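Long-range contacts in StAR-related lipid transfer protein 5 (Homo sapiens, PDB 2R55), which probably binds cholesterol or other sterols and lipids through its START domain and helps to transport them inside the cell: residues Lys34-Arg39 with Pro173-Glu179; Pro60-Phe64 with Phe194-Leu198; Gly73-Leu79 with Pro185-Asn189; Val135-Leu139 with Asn151-Val155. All blocks are in the same frame, centred on the assembly; numbering follows the deposited sequence.

Interaction 1 (Lys34-Arg39 with Pro173-Glu179); sequences KMLQYR and PCGCFCE
Arg39 meets Glu179 side-on, NE and NH2 facing the two carboxylate oxygens in a salt bridge whose flat groups are nearly coplanar, 27° apart. NE lies 2.7 Å from Glu179 OE2, which sits somewhat out of the guanidinium plane; NH2, in that plane with its partner, points almost straight (176°) at Glu179 OE1, 3.0 Å away, and meets the syn lone pair of that oxygen. The arginine chain bends at chi2, which turns it along the strand toward the carboxylate. Next to this charged pair, Arg39 CB rests over one face of the Phe177 ring, 4.2 Å from its centroid, a CH-pi contact. The ring reaches up to the helix backbone, its CZ edge beside the Met35 carbonyl, and Leu36 CD1 touches CE2. Met35 folds back through two bent torsions and lays its methyl end on the strand: CE is 3.4 Å from Phe177 CE1, and SD is 3.6 Å from Cys174 C. At the other end of the contact, the Tyr38 ring edge approaches Pro173, with CE2 3.4 Å from Pro173 O, while Lys34 CD brushes Pro173 CG and its NZ is salt-bridged to Glu63. Segment 34-39 runs at 62° to strand 174-179, and helix 21-40 covers a face of the curved START-domain sheet. Met35 also touches Phe193 of strand 188-197 and Asn151 of strand 148-154, so the helix spans three neighbouring strands.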
loop_
_atom_site.group_PDB
_atom_site.type_symbol
_atom_site.label_atom_id
_atom_site.label_comp_id
_atom_site.label_asym_id
_atom_site.label_seq_id
_atom_site.Cartn_x
_atom_site.Cartn_y
_atom_site.Cartn_z
ATOM N N LYS A 34 -7.707 3.888 11.417
ATOM C CA LYS A 34 -6.563 4.786 11.269
ATOM C C LYS A 34 -6.414 5.285 9.840
ATOM O O LYS A 34 -6.139 6.451 9.584
ATOM C CB LYS A 34 -5.278 4.094 11.724
ATOM C CG LYS A 34 -5.092 4.149 13.232
ATOM C CD LYS A 34 -4.058 3.151 13.656
ATOM C CE LYS A 34 -3.859 3.149 15.150
ATOM N NZ LYS A 34 -2.731 2.235 15.426
ATOM N N MET A 35 -6.605 4.373 8.908
ATOM C CA MET A 35 -6.570 4.708 7.518
ATOM C C MET A 35 -7.618 5.759 7.192
ATOM O O MET A 35 -7.324 6.755 6.544
ATOM C CB MET A 35 -6.742 3.442 6.709
ATOM C CG MET A 35 -5.435 2.699 6.536
ATOM S SD MET A 35 -4.411 3.477 5.275
ATOM C CE MET A 35 -5.337 3.090 3.801
ATOM N N LEU A 36 -8.823 5.573 7.703
ATOM C CA LEU A 36 -9.870 6.562 7.517
ATOM C C LEU A 36 -9.448 7.945 8.027
ATOM O O LEU A 36 -9.690 8.963 7.363
ATOM C CB LEU A 36 -11.182 6.092 8.149
ATOM C CG LEU A 36 -12.456 6.812 7.668
ATOM C CD1 LEU A 36 -12.572 6.781 6.129
ATOM C CD2 LEU A 36 -13.744 6.277 8.346
ATOM N N GLN A 37 -8.787 7.977 9.183
ATOM C CA GLN A 37 -8.330 9.235 9.745
ATOM C C GLN A 37 -7.203 9.849 8.902
ATOM O O GLN A 37 -7.197 11.065 8.682
ATOM C CB GLN A 37 -7.986 9.100 11.243
ATOM C CG GLN A 37 -8.647 10.182 12.164
ATOM C CD GLN A 37 -10.176 10.326 11.960
ATOM O OE1 GLN A 37 -10.869 9.378 11.542
ATOM N NE2 GLN A 37 -10.704 11.521 12.262
ATOM N N TYR A 38 -6.303 9.015 8.370
ATOM C CA TYR A 38 -5.267 9.493 7.447
ATOM C C TYR A 38 -5.878 10.118 6.182
ATOM O O TYR A 38 -5.264 10.976 5.561
ATOM C CB TYR A 38 -4.344 8.369 6.948
ATOM C CG TYR A 38 -3.545 7.561 7.950
ATOM C CD1 TYR A 38 -3.237 8.048 9.209
ATOM C CD2 TYR A 38 -3.061 6.309 7.598
ATOM C CE1 TYR A 38 -2.496 7.284 10.104
ATOM C CE2 TYR A 38 -2.335 5.554 8.476
ATOM C CZ TYR A 38 -2.050 6.048 9.730
ATOM O OH TYR A 38 -1.320 5.288 10.603
ATOM N N ARG A 39 -7.055 9.657 5.773
ATOM C CA ARG A 39 -7.636 10.115 4.530
ATOM C C ARG A 39 -8.266 11.485 4.733
ATOM O O ARG A 39 -8.241 12.346 3.840
ATOM C CB ARG A 39 -8.668 9.101 4.026
ATOM C CG ARG A 39 -9.489 9.533 2.809
ATOM C CD ARG A 39 -8.613 9.957 1.662
ATOM N NE ARG A 39 -9.387 10.409 0.507
ATOM C CZ ARG A 39 -9.717 11.675 0.257
ATOM N NH1 ARG A 39 -9.330 12.646 1.078
ATOM N NH2 ARG A 39 -10.416 11.956 -0.832
ATOM N N PRO A 173 -0.068 0.824 9.367
ATOM C CA PRO A 173 -1.349 0.934 8.633
ATOM C C PRO A 173 -1.201 1.664 7.305
ATOM O O PRO A 173 -0.708 2.790 7.271
ATOM C CB PRO A 173 -2.239 1.711 9.593
ATOM C CG PRO A 173 -1.722 1.313 10.956
ATOM C CD PRO A 173 -0.238 1.131 10.802
ATOM N N CYS A 174 -1.601 1.002 6.226
ATOM C CA CYS A 174 -1.357 1.486 4.872
ATOM C C CYS A 174 -2.331 0.854 3.914
ATOM O O CYS A 174 -3.065 -0.055 4.288
ATOM C CB CYS A 174 0.052 1.123 4.395
ATOM S SG CYS A 174 0.444 -0.639 4.315
ATOM N N GLY A 175 -2.310 1.326 2.670
ATOM C CA GLY A 175 -3.128 0.734 1.628
ATOM C C GLY A 175 -3.720 1.760 0.696
ATOM O O GLY A 175 -3.136 2.820 0.461
ATOM N N CYS A 176 -4.899 1.444 0.187
ATOM C CA CYS A 176 -5.523 2.194 -0.885
ATOM C C CYS A 176 -6.976 2.505 -0.627
ATOM O O CYS A 176 -7.721 1.638 -0.178
ATOM C CB CYS A 176 -5.482 1.372 -2.156
ATOM S SG CYS A 176 -3.920 1.481 -2.895
ATOM N N PHE A 177 -7.360 3.735 -0.957
ATOM C CA PHE A 177 -8.764 4.116 -1.103
ATOM C C PHE A 177 -9.132 4.257 -2.595
ATOM O O PHE A 177 -8.537 5.066 -3.324
ATOM C CB PHE A 177 -9.036 5.427 -0.364
ATOM C CG PHE A 177 -9.027 5.299 1.132
ATOM C CD1 PHE A 177 -7.844 5.452 1.852
ATOM C CD2 PHE A 177 -10.209 5.045 1.831
ATOM C CE1 PHE A 177 -7.827 5.355 3.261
ATOM C CE2 PHE A 177 -10.206 4.936 3.228
ATOM C CZ PHE A 177 -8.995 5.090 3.950
ATOM N N CYS A 178 -10.082 3.449 -3.053
ATOM C CA CYS A 178 -10.610 3.565 -4.418
ATOM C C CYS A 178 -11.978 4.245 -4.362
ATOM O O CYS A 178 -12.942 3.633 -3.914
ATOM C CB CYS A 178 -10.755 2.181 -5.056
ATOM S SG CYS A 178 -9.240 1.217 -5.261
ATOM N N GLU A 179 -12.053 5.501 -4.808
ATOM C CA GLU A 179 -13.257 6.336 -4.598
ATOM C C GLU A 179 -13.924 6.728 -5.912
ATOM O O GLU A 179 -13.304 7.391 -6.743
ATOM C CB GLU A 179 -12.949 7.614 -3.783
ATOM C CG GLU A 179 -11.935 7.429 -2.630
ATOM C CD GLU A 179 -11.449 8.749 -2.002
ATOM O OE1 GLU A 179 -11.360 9.786 -2.698
ATOM O OE2 GLU A 179 -11.144 8.746 -0.797
#

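Interaction 2 (Pro60-Phe64 with Phe194-Leu198); sequences PSVEF and FHTDL
Phe64 lays the far end of its ring against strand residues Thr196 and Asp197: CZ comes 3.3 Å from Thr196 O, and CE2 is 3.6 Å from Asp197 CB. Its first torsion (chi1 84°) holds CG between the backbone N and the carbonyl carbon and aims the ring at these two residues. The aspartate carboxylate plane is turned 40° from the ring, and Asp197 OD1 takes its bond from the backbone N of Ser199. Phe64 CE1 also passes the edge of the His195 imidazole, 4.1 Å from CD2. The loop 60-64, which links strands 54-60 and 67-75 of the START-domain sheet, is shaped here by Ser61: its OG accepts from Glu63 N at 2.7 Å and from Phe64 N at 3.1 Å, an ST turn continued as an ST motif. The same oxygen shares a hydrogen bond with His195 NE2, 3.2 Å away at the imidazole edge, with either atom able to donate. Replacing Ser61 by alanine would probably leave NE2 without this mate and set the Glu63 and Phe64 amides free of the oxygen that pins the turn. Glu63 CG crosses the same imidazole, 3.5 Å from CE1, while its carboxylate turns to a salt bridge with Lys34. The second ring nitrogen, His195 ND1, is hydrogen-bonded to Pro173 O of strand 167-180.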
loop_
_atom_site.group_PDB
_atom_site.type_symbol
_atom_site.label_atom_id
_atom_site.label_comp_id
_atom_site.label_asym_id
_atom_site.label_seq_id
_atom_site.Cartn_x
_atom_site.Cartn_y
_atom_site.Cartn_z
ATOM N N PRO A 60 5.466 12.824 9.752
ATOM C CA PRO A 60 5.990 11.839 10.704
ATOM C C PRO A 60 4.906 10.825 11.083
ATOM O O PRO A 60 3.784 11.208 11.388
ATOM C CB PRO A 60 6.360 12.685 11.936
ATOM C CG PRO A 60 6.468 14.073 11.442
ATOM C CD PRO A 60 5.538 14.200 10.281
ATOM N N SER A 61 5.243 9.546 11.004
ATOM C CA SER A 61 4.412 8.473 11.511
ATOM C C SER A 61 4.410 8.545 13.014
ATOM O O SER A 61 5.414 8.977 13.596
ATOM C CB SER A 61 5.023 7.144 11.108
ATOM O OG SER A 61 4.733 6.138 12.057
ATOM N N VAL A 62 3.292 8.158 13.636
ATOM C CA VAL A 62 3.253 7.930 15.091
ATOM C C VAL A 62 3.458 6.426 15.408
ATOM O O VAL A 62 3.543 6.039 16.565
ATOM C CB VAL A 62 1.948 8.492 15.789
ATOM C CG1 VAL A 62 1.795 9.985 15.551
ATOM C CG2 VAL A 62 0.697 7.752 15.332
ATOM N N GLU A 63 3.539 5.596 14.372
ATOM C CA GLU A 63 3.698 4.151 14.536
ATOM C C GLU A 63 5.156 3.708 14.747
ATOM O O GLU A 63 5.384 2.673 15.368
ATOM C CB GLU A 63 3.106 3.381 13.348
ATOM C CG GLU A 63 1.596 3.605 13.033
ATOM C CD GLU A 63 0.615 3.353 14.200
ATOM O OE1 GLU A 63 0.921 2.612 15.147
ATOM O OE2 GLU A 63 -0.508 3.915 14.149
ATOM N N PHE A 64 6.122 4.489 14.238
ATOM C CA PHE A 64 7.551 4.146 14.248
ATOM C C PHE A 64 8.364 5.420 13.947
ATOM O O PHE A 64 7.787 6.411 13.506
ATOM C CB PHE A 64 7.857 3.001 13.260
ATOM C CG PHE A 64 8.068 3.431 11.826
ATOM C CD1 PHE A 64 7.111 4.150 11.139
ATOM C CD2 PHE A 64 9.233 3.068 11.154
ATOM C CE1 PHE A 64 7.308 4.537 9.819
ATOM C CE2 PHE A 64 9.447 3.436 9.809
ATOM C CZ PHE A 64 8.488 4.173 9.145
ATOM N N PHE A 194 1.611 4.800 1.955
ATOM C CA PHE A 194 2.755 3.928 2.194
ATOM C C PHE A 194 3.255 4.231 3.585
ATOM O O PHE A 194 3.489 5.393 3.925
ATOM C CB PHE A 194 3.843 4.220 1.166
ATOM C CG PHE A 194 3.570 3.630 -0.177
ATOM C CD1 PHE A 194 2.376 2.950 -0.426
ATOM C CD2 PHE A 194 4.477 3.780 -1.205
ATOM C CE1 PHE A 194 2.126 2.398 -1.677
ATOM C CE2 PHE A 194 4.224 3.231 -2.457
ATOM C CZ PHE A 194 3.053 2.543 -2.690
ATOM N N HIS A 195 3.396 3.199 4.402
ATOM C CA HIS A 195 3.696 3.393 5.815
ATOM C C HIS A 195 4.694 2.351 6.200
ATOM O O HIS A 195 4.457 1.526 7.082
ATOM C CB HIS A 195 2.432 3.177 6.629
ATOM C CG HIS A 195 2.401 3.936 7.917
ATOM N ND1 HIS A 195 1.237 4.137 8.622
ATOM C CD2 HIS A 195 3.380 4.555 8.619
ATOM C CE1 HIS A 195 1.505 4.837 9.710
ATOM N NE2 HIS A 195 2.796 5.103 9.731
ATOM N N THR A 196 5.819 2.382 5.517
ATOM C CA THR A 196 6.682 1.218 5.453
ATOM C C THR A 196 7.886 1.385 6.328
ATOM O O THR A 196 8.506 2.442 6.326
ATOM C CB THR A 196 7.127 1.032 4.032
ATOM O OG1 THR A 196 5.973 0.729 3.247
ATOM C CG2 THR A 196 8.162 -0.086 3.908
ATOM N N ASP A 197 8.202 0.344 7.087
ATOM C CA ASP A 197 9.497 0.279 7.758
ATOM C C ASP A 197 10.373 -0.705 7.005
ATOM O O ASP A 197 10.254 -1.924 7.156
ATOM C CB ASP A 197 9.355 -0.154 9.210
ATOM C CG ASP A 197 10.670 -0.162 9.940
ATOM O OD1 ASP A 197 11.666 0.374 9.411
ATOM O OD2 ASP A 197 10.719 -0.703 11.064
ATOM N N LEU A 198 11.248 -0.177 6.169
ATOM C CA LEU A 198 12.228 -1.008 5.496
ATOM C C LEU A 198 13.054 -1.845 6.453
ATOM O O LEU A 198 13.479 -2.950 6.098
ATOM C CB LEU A 198 13.103 -0.152 4.602
ATOM C CG LEU A 198 12.272 0.338 3.399
ATOM C CD1 LEU A 198 13.080 1.338 2.593
ATOM C CD2 LEU A 198 11.764 -0.813 2.537
#

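Interaction 3 (Gly73-Leu79 with Pro185-Asn189); sequences GIVYGTL and PTKTN
With chi1 at -44°, Thr188 holds OG1 beside its own backbone N and facing Gly77, while CG2, anti to that N, faces Leu79. This places OG1 against the turn that follows strand 67-75 and CG2 against the first residue of helix 79-86, at the point where strand 67-75 pairs antiparallel with strand 188-197 in the START-domain sheet. Val75 and Thr188 form the hydrogen-bonded pair: Val75 N gives to Thr188 O at 2.7 Å, and Thr188 N returns a bond to Val75 O at 3.1 Å. The neighbouring pair, Ile74 with Asn189, is non-hydrogen-bonded, and Ile74 CG1 lies 3.8 Å from Asn189 OD1 on the face they share. Asn189 ND2 makes weak hydrogen bonds to Glu72 and Glu179. On the face of Val75 and Thr188, both side chains also touch Val82 of helix 79-86, and Val75 reaches Leu222 and Val226 of the C-terminal helix 204-227. After Val75 the chain leaves the sheet by an inverse gamma turn centred on Tyr76, then enters helix 79-86, for which Thr78 is the N-cap through its bond to Glu81 N. Leu79 crosses Thr188 at about a right angle, its CD1 4.0 Å from Thr188 CG2. Thr188 OG1 donates to Gly77 O at 2.5 Å, approaching 24° out of the carbonyl plane.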
loop_
_atom_site.group_PDB
_atom_site.type_symbol
_atom_site.label_atom_id
_atom_site.label_comp_id
_atom_site.label_asym_id
_atom_site.label_seq_id
_atom_site.Cartn_x
_atom_site.Cartn_y
_atom_site.Cartn_z
ATOM N N GLY A 73 -4.289 11.004 -6.690
ATOM C CA GLY A 73 -4.271 11.002 -8.139
ATOM C C GLY A 73 -5.477 10.336 -8.769
ATOM O O GLY A 73 -5.839 9.193 -8.412
ATOM N N ILE A 74 -6.089 11.065 -9.718
ATOM C CA ILE A 74 -7.184 10.540 -10.523
ATOM C C ILE A 74 -6.655 9.494 -11.494
ATOM O O ILE A 74 -5.788 9.781 -12.335
ATOM C CB ILE A 74 -7.930 11.665 -11.292
ATOM C CG1 ILE A 74 -8.629 12.617 -10.309
ATOM C CG2 ILE A 74 -8.973 11.071 -12.225
ATOM C CD1 ILE A 74 -8.778 14.044 -10.799
ATOM N N VAL A 75 -7.160 8.271 -11.359
ATOM C CA VAL A 75 -6.866 7.220 -12.334
ATOM C C VAL A 75 -8.003 7.113 -13.358
ATOM O O VAL A 75 -9.189 7.076 -13.002
ATOM C CB VAL A 75 -6.519 5.846 -11.671
ATOM C CG1 VAL A 75 -7.445 5.524 -10.514
ATOM C CG2 VAL A 75 -6.533 4.728 -12.695
ATOM N N TYR A 76 -7.630 7.080 -14.632
ATOM C CA TYR A 76 -8.605 7.084 -15.702
ATOM C C TYR A 76 -9.083 5.666 -16.010
ATOM O O TYR A 76 -8.716 5.071 -17.036
ATOM C CB TYR A 76 -8.025 7.776 -16.938
ATOM C CG TYR A 76 -7.808 9.269 -16.780
ATOM C CD1 TYR A 76 -8.431 10.175 -17.639
ATOM C CD2 TYR A 76 -6.977 9.776 -15.780
ATOM C CE1 TYR A 76 -8.231 11.548 -17.505
ATOM C CE2 TYR A 76 -6.773 11.141 -15.635
ATOM C CZ TYR A 76 -7.400 12.020 -16.500
ATOM O OH TYR A 76 -7.197 13.372 -16.361
ATOM N N GLY A 77 -9.906 5.136 -15.100
ATOM C CA GLY A 77 -10.502 3.810 -15.239
ATOM C C GLY A 77 -11.745 3.616 -14.381
ATOM O O GLY A 77 -11.978 4.362 -13.420
ATOM N N THR A 78 -12.550 2.610 -14.742
ATOM C CA THR A 78 -13.720 2.227 -13.951
ATOM C C THR A 78 -13.252 1.769 -12.582
ATOM O O THR A 78 -12.173 1.206 -12.457
ATOM C CB THR A 78 -14.516 1.069 -14.599
ATOM O OG1 THR A 78 -13.835 -0.171 -14.360
ATOM C CG2 THR A 78 -14.687 1.285 -16.094
ATOM N N LEU A 79 -14.082 2.002 -11.573
ATOM C CA LEU A 79 -13.763 1.730 -10.167
ATOM C C LEU A 79 -13.315 0.294 -9.895
ATOM O O LEU A 79 -12.465 0.064 -9.048
ATOM C CB LEU A 79 -14.962 2.100 -9.281
ATOM C CG LEU A 79 -15.077 1.653 -7.821
ATOM C CD1 LEU A 79 -14.176 2.463 -6.855
ATOM C CD2 LEU A 79 -16.513 1.751 -7.389
ATOM N N PRO A 185 -17.341 11.248 -13.185
ATOM C CA PRO A 185 -18.220 10.317 -13.904
ATOM C C PRO A 185 -17.531 8.971 -14.189
ATOM O O PRO A 185 -17.501 8.087 -13.314
ATOM C CB PRO A 185 -18.533 11.066 -15.209
ATOM C CG PRO A 185 -18.437 12.506 -14.836
ATOM C CD PRO A 185 -17.307 12.577 -13.819
ATOM N N THR A 186 -16.970 8.831 -15.394
ATOM C CA THR A 186 -16.325 7.582 -15.831
ATOM C C THR A 186 -14.891 7.385 -15.319
ATOM O O THR A 186 -14.121 6.648 -15.939
ATOM C CB THR A 186 -16.296 7.467 -17.381
ATOM O OG1 THR A 186 -15.068 8.025 -17.886
ATOM C CG2 THR A 186 -17.513 8.181 -18.020
ATOM N N LYS A 187 -14.535 8.031 -14.204
ATOM C CA LYS A 187 -13.164 7.990 -13.657
ATOM C C LYS A 187 -13.132 7.572 -12.173
ATOM O O LYS A 187 -14.184 7.362 -11.566
ATOM C CB LYS A 187 -12.476 9.349 -13.826
ATOM C CG LYS A 187 -12.174 9.750 -15.263
ATOM C CD LYS A 187 -13.284 10.638 -15.824
ATOM C CE LYS A 187 -13.220 10.756 -17.336
ATOM N NZ LYS A 187 -14.415 11.479 -17.839
ATOM N N THR A 188 -11.928 7.468 -11.590
ATOM C CA THR A 188 -11.743 7.018 -10.196
ATOM C C THR A 188 -10.606 7.753 -9.460
ATOM O O THR A 188 -9.504 7.901 -9.993
ATOM C CB THR A 188 -11.469 5.488 -10.118
ATOM O OG1 THR A 188 -12.368 4.777 -10.983
ATOM C CG2 THR A 188 -11.634 4.970 -8.686
ATOM N N ASN A 189 -10.878 8.193 -8.234
ATOM C CA ASN A 189 -9.883 8.840 -7.396
ATOM C C ASN A 189 -9.200 7.774 -6.547
ATOM O O ASN A 189 -9.879 6.963 -5.890
ATOM C CB ASN A 189 -10.530 9.905 -6.501
ATOM C CG ASN A 189 -9.524 10.906 -5.940
ATOM O OD1 ASN A 189 -9.075 11.824 -6.635
ATOM N ND2 ASN A 189 -9.192 10.745 -4.664
#

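Interaction 4 (Val135-Leu139 with Asn151-Val155); sequences VDLVL and NATHV
Leu139 and Asn151 lie side by side and point the same way from their paired strands, with Leu139 CD1 4.1 Å from Asn151 ND2. The amide of Asn151, its CG anti to the carbonyl carbon (chi1 -55°), folds back on the partner backbone: ND2 donates to Leu139 O at 3.2 Å from above the carbonyl plane, while Asn151 N reaches the same oxygen from the opposite face. ND2 also bonds to Ser149 OG. Losing the amide, as with an alanine here, is likely to leave Leu139 O with the backbone N of this residue as its one donor across the pair and Ser149 OG without its amide mate. On the other face of the sheet Val138 CB meets Ala152 CB at 4.0 Å, a small methyl against a branched carbon. Toward the hairpin's open end Val155 CG1 leans over the backbone beside Leu137 CB, 3.9 Å away. Asp136 and His154 diverge instead: the carboxylate goes to Asn171 ND2, and His154 ND1 to the Asn171 carbonyl. Backbone hydrogen bonds join Leu137 and Thr153 in both directions, Leu139 N to Asn151 O, and Val155 N to Val135 O (2.7 Å). Leu137, Asn151 and Thr153 also face helix 21-40. These strands, 132-142 and 148-154, consecutive in the chain, form an antiparallel beta hairpin in the curved sheet of the START fold.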
loop_
_atom_site.group_PDB
_atom_site.type_symbol
_atom_site.label_atom_id
_atom_site.label_comp_id
_atom_site.label_asym_id
_atom_site.label_seq_id
_atom_site.Cartn_x
_atom_site.Cartn_y
_atom_site.Cartn_z
ATOM N N VAL A 135 4.868 -9.211 5.929
ATOM C CA VAL A 135 3.779 -10.108 6.318
ATOM C C VAL A 135 2.622 -9.290 6.922
ATOM O O VAL A 135 2.682 -8.887 8.092
ATOM C CB VAL A 135 4.276 -11.220 7.299
ATOM C CG1 VAL A 135 3.142 -12.150 7.697
ATOM C CG2 VAL A 135 5.434 -12.040 6.671
ATOM N N ASP A 136 1.579 -9.037 6.124
ATOM C CA ASP A 136 0.503 -8.121 6.542
ATOM C C ASP A 136 -0.830 -8.783 6.880
ATOM O O ASP A 136 -1.250 -9.755 6.239
ATOM C CB ASP A 136 0.213 -7.053 5.469
ATOM C CG ASP A 136 1.451 -6.269 5.048
ATOM O OD1 ASP A 136 2.230 -5.821 5.929
ATOM O OD2 ASP A 136 1.629 -6.102 3.812
ATOM N N LEU A 137 -1.502 -8.225 7.881
ATOM C CA LEU A 137 -2.930 -8.431 8.050
ATOM C C LEU A 137 -3.626 -7.398 7.179
ATOM O O LEU A 137 -3.528 -6.200 7.441
ATOM C CB LEU A 137 -3.333 -8.260 9.506
ATOM C CG LEU A 137 -4.755 -8.665 9.884
ATOM C CD1 LEU A 137 -5.028 -10.123 9.551
ATOM C CD2 LEU A 137 -4.947 -8.415 11.360
ATOM N N VAL A 138 -4.279 -7.869 6.119
ATOM C CA VAL A 138 -4.942 -6.984 5.155
ATOM C C VAL A 138 -6.447 -7.230 5.105
ATOM O O VAL A 138 -6.905 -8.350 4.847
ATOM C CB VAL A 138 -4.307 -7.028 3.719
ATOM C CG1 VAL A 138 -4.020 -8.457 3.264
ATOM C CG2 VAL A 138 -5.202 -6.310 2.707
ATOM N N LEU A 139 -7.191 -6.158 5.373
ATOM C CA LEU A 139 -8.641 -6.169 5.414
ATOM C C LEU A 139 -9.138 -5.273 4.301
ATOM O O LEU A 139 -8.674 -4.131 4.149
ATOM C CB LEU A 139 -9.133 -5.659 6.781
ATOM C CG LEU A 139 -10.605 -5.387 7.207
ATOM C CD1 LEU A 139 -11.081 -3.990 6.865
ATOM C CD2 LEU A 139 -11.635 -6.440 6.745
ATOM N N ASN A 151 -6.548 -2.125 3.605
ATOM C CA ASN A 151 -6.045 -1.699 4.895
ATOM C C ASN A 151 -5.141 -2.792 5.423
ATOM O O ASN A 151 -5.594 -3.868 5.808
ATOM C CB ASN A 151 -7.216 -1.454 5.851
ATOM C CG ASN A 151 -8.252 -0.460 5.289
ATOM O OD1 ASN A 151 -8.118 0.752 5.438
ATOM N ND2 ASN A 151 -9.283 -0.983 4.660
ATOM N N ALA A 152 -3.849 -2.511 5.430
ATOM C CA ALA A 152 -2.868 -3.525 5.673
ATOM C C ALA A 152 -1.974 -3.108 6.831
ATOM O O ALA A 152 -1.589 -1.951 6.924
ATOM C CB ALA A 152 -2.069 -3.728 4.411
ATOM N N THR A 153 -1.681 -4.044 7.734
ATOM C CA THR A 153 -0.672 -3.824 8.776
ATOM C C THR A 153 0.195 -5.080 8.991
ATOM O O THR A 153 -0.254 -6.182 8.734
ATOM C CB THR A 153 -1.302 -3.325 10.110
ATOM O OG1 THR A 153 -0.398 -2.429 10.772
ATOM C CG2 THR A 153 -1.617 -4.479 11.057
ATOM N N HIS A 154 1.427 -4.913 9.468
ATOM C CA HIS A 154 2.307 -6.064 9.719
ATOM C C HIS A 154 1.729 -7.003 10.795
ATOM O O HIS A 154 1.066 -6.550 11.746
ATOM C CB HIS A 154 3.682 -5.602 10.142
ATOM C CG HIS A 154 3.746 -5.147 11.565
ATOM N ND1 HIS A 154 3.412 -3.867 11.955
ATOM C CD2 HIS A 154 4.077 -5.811 12.696
ATOM C CE1 HIS A 154 3.547 -3.761 13.264
ATOM N NE2 HIS A 154 3.957 -4.926 13.734
ATOM N N VAL A 155 1.969 -8.304 10.623
ATOM C CA VAL A 155 1.632 -9.303 11.634
ATOM C C VAL A 155 2.620 -10.471 11.576
ATOM O O VAL A 155 3.029 -10.906 10.494
ATOM C CB VAL A 155 0.135 -9.781 11.548
ATOM C CG1 VAL A 155 -0.175 -10.469 10.219
ATOM C CG2 VAL A 155 -0.217 -10.685 12.707
#

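Interaction 4 is the most buried, a hairpin held largely by backbone bonds; interaction 1 is partly buried and joins helix to sheet through side chains, apolar along most of its length and ending in a salt bridge. Interaction 3, partly buried at the margin, mixes strand pairing with an inverse gamma turn and a helix N-cap, and interaction 2 is a surface contact of loop and strand built on a serine, a histidine and an aromatic ring. Interactions 2 and 3 both use strand 188-197, yet their centres lie about 28 Å apart. Interaction 1 touches each of the others: interaction 2 through Lys34-Glu63 and Pro173-His195, interactions 3 and 4 through backbone pairing of strand 167-180 with its neighbours.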